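SnoN,Epimerase SnoN (Streptomyces nogalater, PDB 5EP9) is a non-heme iron epimerase of nogalamycin biosynthesis that binds 2-oxoglutarate and probably uses it as co-substrate. Local coordinates at residues 49-60 with 96-106. Numbering follows the deposited sequence.
Sequences PGVLDAGEVAEY and TMRRLATHPRI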
ATOM      1  N   PRO A  49       3.339 -12.614   8.677  1.00 30.29           N
ATOM      2  CA  PRO A  49       3.545 -13.779   7.763  1.00 32.43           C
ATOM      3  C   PRO A  49       2.272 -14.589   7.415  1.00 31.86           C
ATOM      4  O   PRO A  49       1.368 -14.636   8.185  1.00 31.98           O
ATOM      5  CB  PRO A  49       4.502 -14.679   8.516  1.00 32.90           C
ATOM      6  CG  PRO A  49       4.306 -14.318   9.964  1.00 35.52           C
ATOM      7  CD  PRO A  49       3.875 -12.860  10.028  1.00 31.84           C
ATOM      8  N   GLY A  50       2.228 -15.124   6.201  1.00 32.17           N
ATOM      9  CA  GLY A  50       1.229 -16.124   5.814  1.00 32.34           C
ATOM     10  C   GLY A  50      -0.191 -15.567   5.914  1.00 32.93           C
ATOM     11  O   GLY A  50      -1.068 -16.174   6.396  1.00 31.07           O
ATOM     12  N   VAL A  51      -0.359 -14.339   5.464  1.00 33.02           N
ATOM     13  CA  VAL A  51      -1.684 -13.760   5.471  1.00 34.53           C
ATOM     14  C   VAL A  51      -2.574 -14.423   4.357  1.00 35.01           C
ATOM     15  O   VAL A  51      -3.768 -14.547   4.522  1.00 36.37           O
ATOM     16  CB  VAL A  51      -1.582 -12.248   5.439  1.00 35.22           C
ATOM     17  CG1 VAL A  51      -1.458 -11.695   4.041  1.00 34.03           C
ATOM     18  CG2 VAL A  51      -2.783 -11.686   6.039  1.00 39.30           C
ATOM     19  N   LEU A  52      -1.962 -14.788   3.246  1.00 31.39           N
ATOM     20  CA  LEU A  52      -2.567 -15.582   2.211  1.00 32.43           C
ATOM     21  C   LEU A  52      -2.056 -16.993   2.242  1.00 32.95           C
ATOM     22  O   LEU A  52      -0.868 -17.239   2.520  1.00 31.82           O
ATOM     23  CB  LEU A  52      -2.225 -15.028   0.827  1.00 32.51           C
ATOM     24  CG  LEU A  52      -2.668 -13.613   0.500  1.00 31.86           C
ATOM     25  CD1 LEU A  52      -2.268 -13.230  -0.940  1.00 32.61           C
ATOM     26  CD2 LEU A  52      -4.173 -13.439   0.707  1.00 32.23           C
ATOM     27  N   ASP A  53      -2.956 -17.946   1.998  1.00 32.41           N
ATOM     28  CA  ASP A  53      -2.494 -19.321   1.907  1.00 32.08           C
ATOM     29  C   ASP A  53      -1.852 -19.574   0.535  1.00 31.02           C
ATOM     30  O   ASP A  53      -1.886 -18.681  -0.312  1.00 29.77           O
ATOM     31  CB  ASP A  53      -3.591 -20.307   2.345  1.00 34.08           C
ATOM     32  CG  ASP A  53      -4.758 -20.378   1.363  1.00 35.17           C
ATOM     33  OD1 ASP A  53      -4.570 -20.196   0.139  1.00 33.39           O
ATOM     34  OD2 ASP A  53      -5.846 -20.748   1.890  1.00 38.27           O
ATOM     35  N   ALA A  54      -1.373 -20.799   0.286  1.00 31.37           N
ATOM     36  CA  ALA A  54      -0.633 -21.078  -0.953  1.00 31.54           C
ATOM     37  C   ALA A  54      -1.587 -20.997  -2.214  1.00 32.35           C
ATOM     38  O   ALA A  54      -1.162 -20.505  -3.264  1.00 32.50           O
ATOM     39  CB  ALA A  54      -0.005 -22.469  -0.886  1.00 33.06           C
ATOM     40  N   GLY A  55      -2.790 -21.523  -2.072  1.00 32.46           N
ATOM     41  CA  GLY A  55      -3.759 -21.425  -3.161  1.00 33.95           C
ATOM     42  C   GLY A  55      -4.142 -19.988  -3.551  1.00 32.99           C
ATOM     43  O   GLY A  55      -4.291 -19.642  -4.744  1.00 33.01           O
ATOM     44  N   GLU A  56      -4.303 -19.173  -2.530  1.00 32.14           N
ATOM     45  CA  GLU A  56      -4.623 -17.763  -2.734  1.00 31.76           C
ATOM     46  C   GLU A  56      -3.523 -17.068  -3.402  1.00 31.53           C
ATOM     47  O   GLU A  56      -3.738 -16.289  -4.351  1.00 31.12           O
ATOM     48  CB  GLU A  56      -4.905 -17.094  -1.434  1.00 32.17           C
ATOM     49  CG  GLU A  56      -6.220 -17.568  -0.798  1.00 35.09           C
ATOM     50  CD  GLU A  56      -6.443 -16.870   0.563  1.00 35.67           C
ATOM     51  OE1 GLU A  56      -5.572 -16.903   1.465  1.00 33.99           O
ATOM     52  OE2 GLU A  56      -7.567 -16.406   0.765  1.00 36.26           O
ATOM     53  N   VAL A  57      -2.296 -17.311  -2.909  1.00 30.25           N
ATOM     54  CA  VAL A  57      -1.165 -16.741  -3.589  1.00 29.81           C
ATOM     55  C   VAL A  57      -1.185 -17.115  -5.122  1.00 30.34           C
ATOM     56  O   VAL A  57      -1.045 -16.307  -6.027  1.00 30.66           O
ATOM     57  CB  VAL A  57       0.155 -17.152  -2.918  1.00 29.50           C
ATOM     58  CG1 VAL A  57       1.299 -16.774  -3.817  1.00 30.93           C
ATOM     59  CG2 VAL A  57       0.310 -16.460  -1.574  1.00 28.70           C
ATOM     60  N   ALA A  58      -1.303 -18.377  -5.392  1.00 33.09           N
ATOM     61  CA  ALA A  58      -1.298 -18.882  -6.838  1.00 35.01           C
ATOM     62  C   ALA A  58      -2.439 -18.316  -7.720  1.00 35.09           C
ATOM     63  O   ALA A  58      -2.173 -17.803  -8.842  1.00 33.75           O
ATOM     64  CB  ALA A  58      -1.403 -20.343  -6.920  1.00 35.37           C
ATOM     65  N   GLU A  59      -3.592 -18.213  -7.126  1.00 33.95           N
ATOM     66  CA  GLU A  59      -4.652 -17.374  -7.738  1.00 34.63           C
ATOM     67  C   GLU A  59      -4.360 -15.836  -8.010  1.00 31.99           C
ATOM     68  O   GLU A  59      -4.469 -15.352  -9.172  1.00 31.13           O
ATOM     69  CB  GLU A  59      -5.844 -17.409  -6.877  1.00 37.53           C
ATOM     70  CG  GLU A  59      -7.058 -16.955  -7.711  1.00 43.33           C
ATOM     71  CD  GLU A  59      -8.401 -16.961  -6.981  1.00 46.69           C
ATOM     72  OE1 GLU A  59      -8.456 -17.272  -5.754  1.00 49.82           O
ATOM     73  OE2 GLU A  59      -9.381 -16.557  -7.677  1.00 52.54           O
ATOM     74  N   TYR A  60      -3.941 -15.110  -6.978  1.00 29.75           N
ATOM     75  CA  TYR A  60      -3.685 -13.658  -7.118  1.00 29.47           C
ATOM     76  C   TYR A  60      -2.463 -13.442  -8.012  1.00 30.69           C
ATOM     77  O   TYR A  60      -2.405 -12.524  -8.770  1.00 29.94           O
ATOM     78  CB  TYR A  60      -3.634 -12.966  -5.758  1.00 28.92           C
ATOM     79  CG  TYR A  60      -4.926 -13.093  -5.033  1.00 29.47           C
ATOM     80  CD1 TYR A  60      -6.118 -12.665  -5.628  1.00 31.30           C
ATOM     81  CD2 TYR A  60      -5.006 -13.609  -3.742  1.00 29.97           C
ATOM     82  CE1 TYR A  60      -7.357 -12.831  -4.997  1.00 30.75           C
ATOM     83  CE2 TYR A  60      -6.235 -13.714  -3.082  1.00 29.81           C
ATOM     84  CZ  TYR A  60      -7.404 -13.326  -3.730  1.00 31.24           C
ATOM     85  OH  TYR A  60      -8.598 -13.397  -3.070  1.00 30.83           O
ATOM     86  N   THR A  96     -10.916 -10.194  -9.154  1.00 38.63           N
ATOM     87  CA  THR A  96     -10.098 -11.078  -8.476  1.00 36.30           C
ATOM     88  C   THR A  96      -9.169 -10.124  -7.562  1.00 36.05           C
ATOM     89  O   THR A  96      -9.116 -10.286  -6.371  1.00 32.13           O
ATOM     90  CB  THR A  96      -9.270 -11.947  -9.444  1.00 35.59           C
ATOM     91  OG1 THR A  96     -10.118 -12.908 -10.062  1.00 36.32           O
ATOM     92  CG2 THR A  96      -8.189 -12.706  -8.695  1.00 34.16           C
ATOM     93  N   MET A  97      -8.687  -9.060  -8.148  1.00 34.54           N
ATOM     94  CA  MET A  97      -8.083  -8.068  -7.389  1.00 38.08           C
ATOM     95  C   MET A  97      -8.966  -7.329  -6.351  1.00 37.89           C
ATOM     96  O   MET A  97      -8.491  -7.013  -5.240  1.00 34.31           O
ATOM     97  CB  MET A  97      -7.287  -7.056  -8.292  1.00 39.95           C
ATOM     98  CG  MET A  97      -6.128  -7.711  -9.028  1.00 41.42           C
ATOM     99  SD  MET A  97      -5.034  -8.503  -7.810  1.00 46.45           S
ATOM    100  CE  MET A  97      -3.979  -9.434  -8.858  1.00 49.41           C
ATOM    101  N   ARG A  98     -10.216  -7.127  -6.653  1.00 35.85           N
ATOM    102  CA  ARG A  98     -11.086  -6.603  -5.648  1.00 38.48           C
ATOM    103  C   ARG A  98     -11.234  -7.555  -4.488  1.00 38.18           C
ATOM    104  O   ARG A  98     -11.414  -7.070  -3.343  1.00 37.71           O
ATOM    105  CB  ARG A  98     -12.486  -6.210  -6.215  1.00 40.81           C
ATOM    106  CG  ARG A  98     -13.281  -5.236  -5.314  1.00 42.77           C
ATOM    107  CD  ARG A  98     -14.626  -4.895  -5.973  1.00 47.29           C
ATOM    108  NE  ARG A  98     -15.321  -3.739  -5.362  1.00 48.69           N
ATOM    109  CZ  ARG A  98     -16.009  -3.763  -4.209  1.00 51.88           C
ATOM    110  NH1 ARG A  98     -16.056  -4.872  -3.467  1.00 53.69           N
ATOM    111  NH2 ARG A  98     -16.694  -2.689  -3.783  1.00 52.62           N
ATOM    112  N   ARG A  99     -11.296  -8.861  -4.766  1.00 36.80           N
ATOM    113  CA  ARG A  99     -11.383  -9.817  -3.643  1.00 38.61           C
ATOM    114  C   ARG A  99     -10.140  -9.717  -2.774  1.00 35.08           C
ATOM    115  O   ARG A  99     -10.195  -9.849  -1.564  1.00 33.92           O
ATOM    116  CB  ARG A  99     -11.599 -11.274  -4.061  1.00 41.46           C
ATOM    117  CG  ARG A  99     -13.047 -11.500  -4.553  1.00 46.66           C
ATOM    118  CD  ARG A  99     -13.420 -12.953  -4.816  1.00 49.77           C
ATOM    119  NE  ARG A  99     -13.198 -13.299  -6.198  1.00 56.87           N
ATOM    120  CZ  ARG A  99     -12.101 -13.865  -6.676  1.00 62.39           C
ATOM    121  NH1 ARG A  99     -11.044 -14.165  -5.878  1.00 64.35           N
ATOM    122  NH2 ARG A  99     -12.062 -14.093  -8.000  1.00 65.58           N
ATOM    123  N   LEU A 100      -9.002  -9.531  -3.393  1.00 33.20           N
ATOM    124  CA  LEU A 100      -7.762  -9.350  -2.590  1.00 32.73           C
ATOM    125  C   LEU A 100      -7.794  -8.046  -1.758  1.00 32.84           C
ATOM    126  O   LEU A 100      -7.347  -8.007  -0.609  1.00 32.68           O
ATOM    127  CB  LEU A 100      -6.496  -9.460  -3.465  1.00 31.66           C
ATOM    128  CG  LEU A 100      -5.166  -9.243  -2.810  1.00 29.90           C
ATOM    129  CD1 LEU A 100      -4.921 -10.191  -1.655  1.00 30.81           C
ATOM    130  CD2 LEU A 100      -4.103  -9.358  -3.867  1.00 30.66           C
ATOM    131  N   ALA A 101      -8.238  -6.974  -2.394  1.00 32.25           N
ATOM    132  CA  ALA A 101      -8.363  -5.650  -1.761  1.00 31.24           C
ATOM    133  C   ALA A 101      -9.259  -5.640  -0.535  1.00 31.43           C
ATOM    134  O   ALA A 101      -8.991  -4.956   0.448  1.00 31.55           O
ATOM    135  CB  ALA A 101      -8.862  -4.635  -2.752  1.00 31.04           C
ATOM    136  N   THR A 102     -10.292  -6.468  -0.586  1.00 32.02           N
ATOM    137  CA  THR A 102     -11.237  -6.651   0.510  1.00 32.86           C
ATOM    138  C   THR A 102     -11.124  -7.995   1.229  1.00 32.19           C
ATOM    139  O   THR A 102     -11.963  -8.355   1.997  1.00 32.12           O
ATOM    140  CB  THR A 102     -12.697  -6.460   0.008  1.00 37.40           C
ATOM    141  OG1 THR A 102     -12.933  -7.348  -1.072  1.00 35.28           O
ATOM    142  CG2 THR A 102     -12.887  -5.040  -0.491  1.00 39.71           C
ATOM    143  N   HIS A 103     -10.028  -8.705   1.024  1.00 32.77           N
ATOM    144  CA  HIS A 103      -9.766  -9.936   1.666  1.00 34.27           C
ATOM    145  C   HIS A 103     -10.134  -9.883   3.151  1.00 36.40           C
ATOM    146  O   HIS A 103      -9.657  -8.998   3.889  1.00 38.23           O
ATOM    147  CB  HIS A 103      -8.295 -10.273   1.499  1.00 34.82           C
ATOM    148  CG  HIS A 103      -7.963 -11.677   1.842  1.00 37.24           C
ATOM    149  ND1 HIS A 103      -7.775 -12.087   3.144  1.00 38.44           N
ATOM    150  CD2 HIS A 103      -7.866 -12.794   1.069  1.00 37.57           C
ATOM    151  CE1 HIS A 103      -7.568 -13.396   3.153  1.00 40.05           C
ATOM    152  NE2 HIS A 103      -7.610 -13.842   1.908  1.00 38.17           N
ATOM    153  N   PRO A 104     -10.872 -10.845   3.643  1.00 36.79           N
ATOM    154  CA  PRO A 104     -11.343 -10.715   5.037  1.00 38.66           C
ATOM    155  C   PRO A 104     -10.279 -10.640   6.106  1.00 37.92           C
ATOM    156  O   PRO A 104     -10.463  -9.950   7.098  1.00 37.43           O
ATOM    157  CB  PRO A 104     -12.254 -11.993   5.290  1.00 40.01           C
ATOM    158  CG  PRO A 104     -12.626 -12.456   3.917  1.00 40.80           C
ATOM    159  CD  PRO A 104     -11.566 -11.920   2.920  1.00 39.52           C
ATOM    160  N   ARG A 105      -9.259 -11.427   5.955  1.00 37.98           N
ATOM    161  CA  ARG A 105      -8.201 -11.437   6.924  1.00 40.73           C
ATOM    162  C   ARG A 105      -7.345 -10.171   6.893  1.00 35.82           C
ATOM    163  O   ARG A 105      -6.982  -9.639   7.919  1.00 34.08           O
ATOM    164  CB  ARG A 105      -7.367 -12.702   6.722  1.00 49.53           C
ATOM    165  CG  ARG A 105      -6.387 -12.875   7.851  1.00 58.11           C
ATOM    166  CD  ARG A 105      -5.891 -14.289   7.998  1.00 69.84           C
ATOM    167  NE  ARG A 105      -4.639 -14.142   8.763  1.00 81.29           N
ATOM    168  CZ  ARG A 105      -3.619 -15.004   8.757  1.00 87.60           C
ATOM    169  NH1 ARG A 105      -3.685 -16.127   8.032  1.00 89.79           N
ATOM    170  NH2 ARG A 105      -2.533 -14.739   9.496  1.00 85.89           N
ATOM    171  N   ILE A 106      -6.982  -9.730   5.702  1.00 32.47           N
ATOM    172  CA  ILE A 106      -6.236  -8.504   5.530  1.00 32.29           C
ATOM    173  C   ILE A 106      -7.028  -7.315   6.094  1.00 33.82           C
ATOM    174  O   ILE A 106      -6.510  -6.437   6.813  1.00 32.13           O
ATOM    175  CB  ILE A 106      -5.891  -8.285   4.064  1.00 32.17           C
ATOM    176  CG1 ILE A 106      -4.934  -9.364   3.626  1.00 33.58           C
ATOM    177  CG2 ILE A 106      -5.250  -6.885   3.860  1.00 32.11           C
ATOM    178  CD1 ILE A 106      -4.424  -9.272   2.211  1.00 35.07           C
TER
HETATM  179  O   HOH W   1      -8.981 -15.809 -10.203  1.00 46.36           O
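A capping box opening helix 54-70 is tied to the N-cap of helix 104-114 by a His-carboxylate hydrogen bond, within the first SnoN part (14-202) of the fused construct. Glu56 N donates to Asp53 OD1 (2.9 Å) and Asp53 N to Glu56 OE1 (2.9 Å), the second bond helping to hold the Glu56 carboxylate. Glu56 OE2 accepts from His103 NE2 at 2.8 Å; the N-H...O angle of 164° and the oxygen's place in the ring plane mark a straight bond, although NE2 approaches from above the carboxylate plane. His103 ND1 takes a weak capping bond from Arg105 N, and Leu52 CD2 lies over one face of the imidazole, 4.0 Å from its centroid. With CG anti to its carbonyl carbon (chi1 -61°), Tyr60 lays a ring face on Leu100 CB, 3.9 Å from the centroid, while Tyr60 CD1 meets Thr96 CG2 at 3.7 Å. A serine in place of this tyrosine would probably leave Leu100 and Thr96 without this apolar cover. Glu59 OE2 and Arg99 NH1 form a weak, 3.4 Å salt bridge. The axes of 54-60 and 96-101 run at 136°, and the loop residue Leu52 and Ile106 of helix 104-114 touch Val161 of strand 157-162.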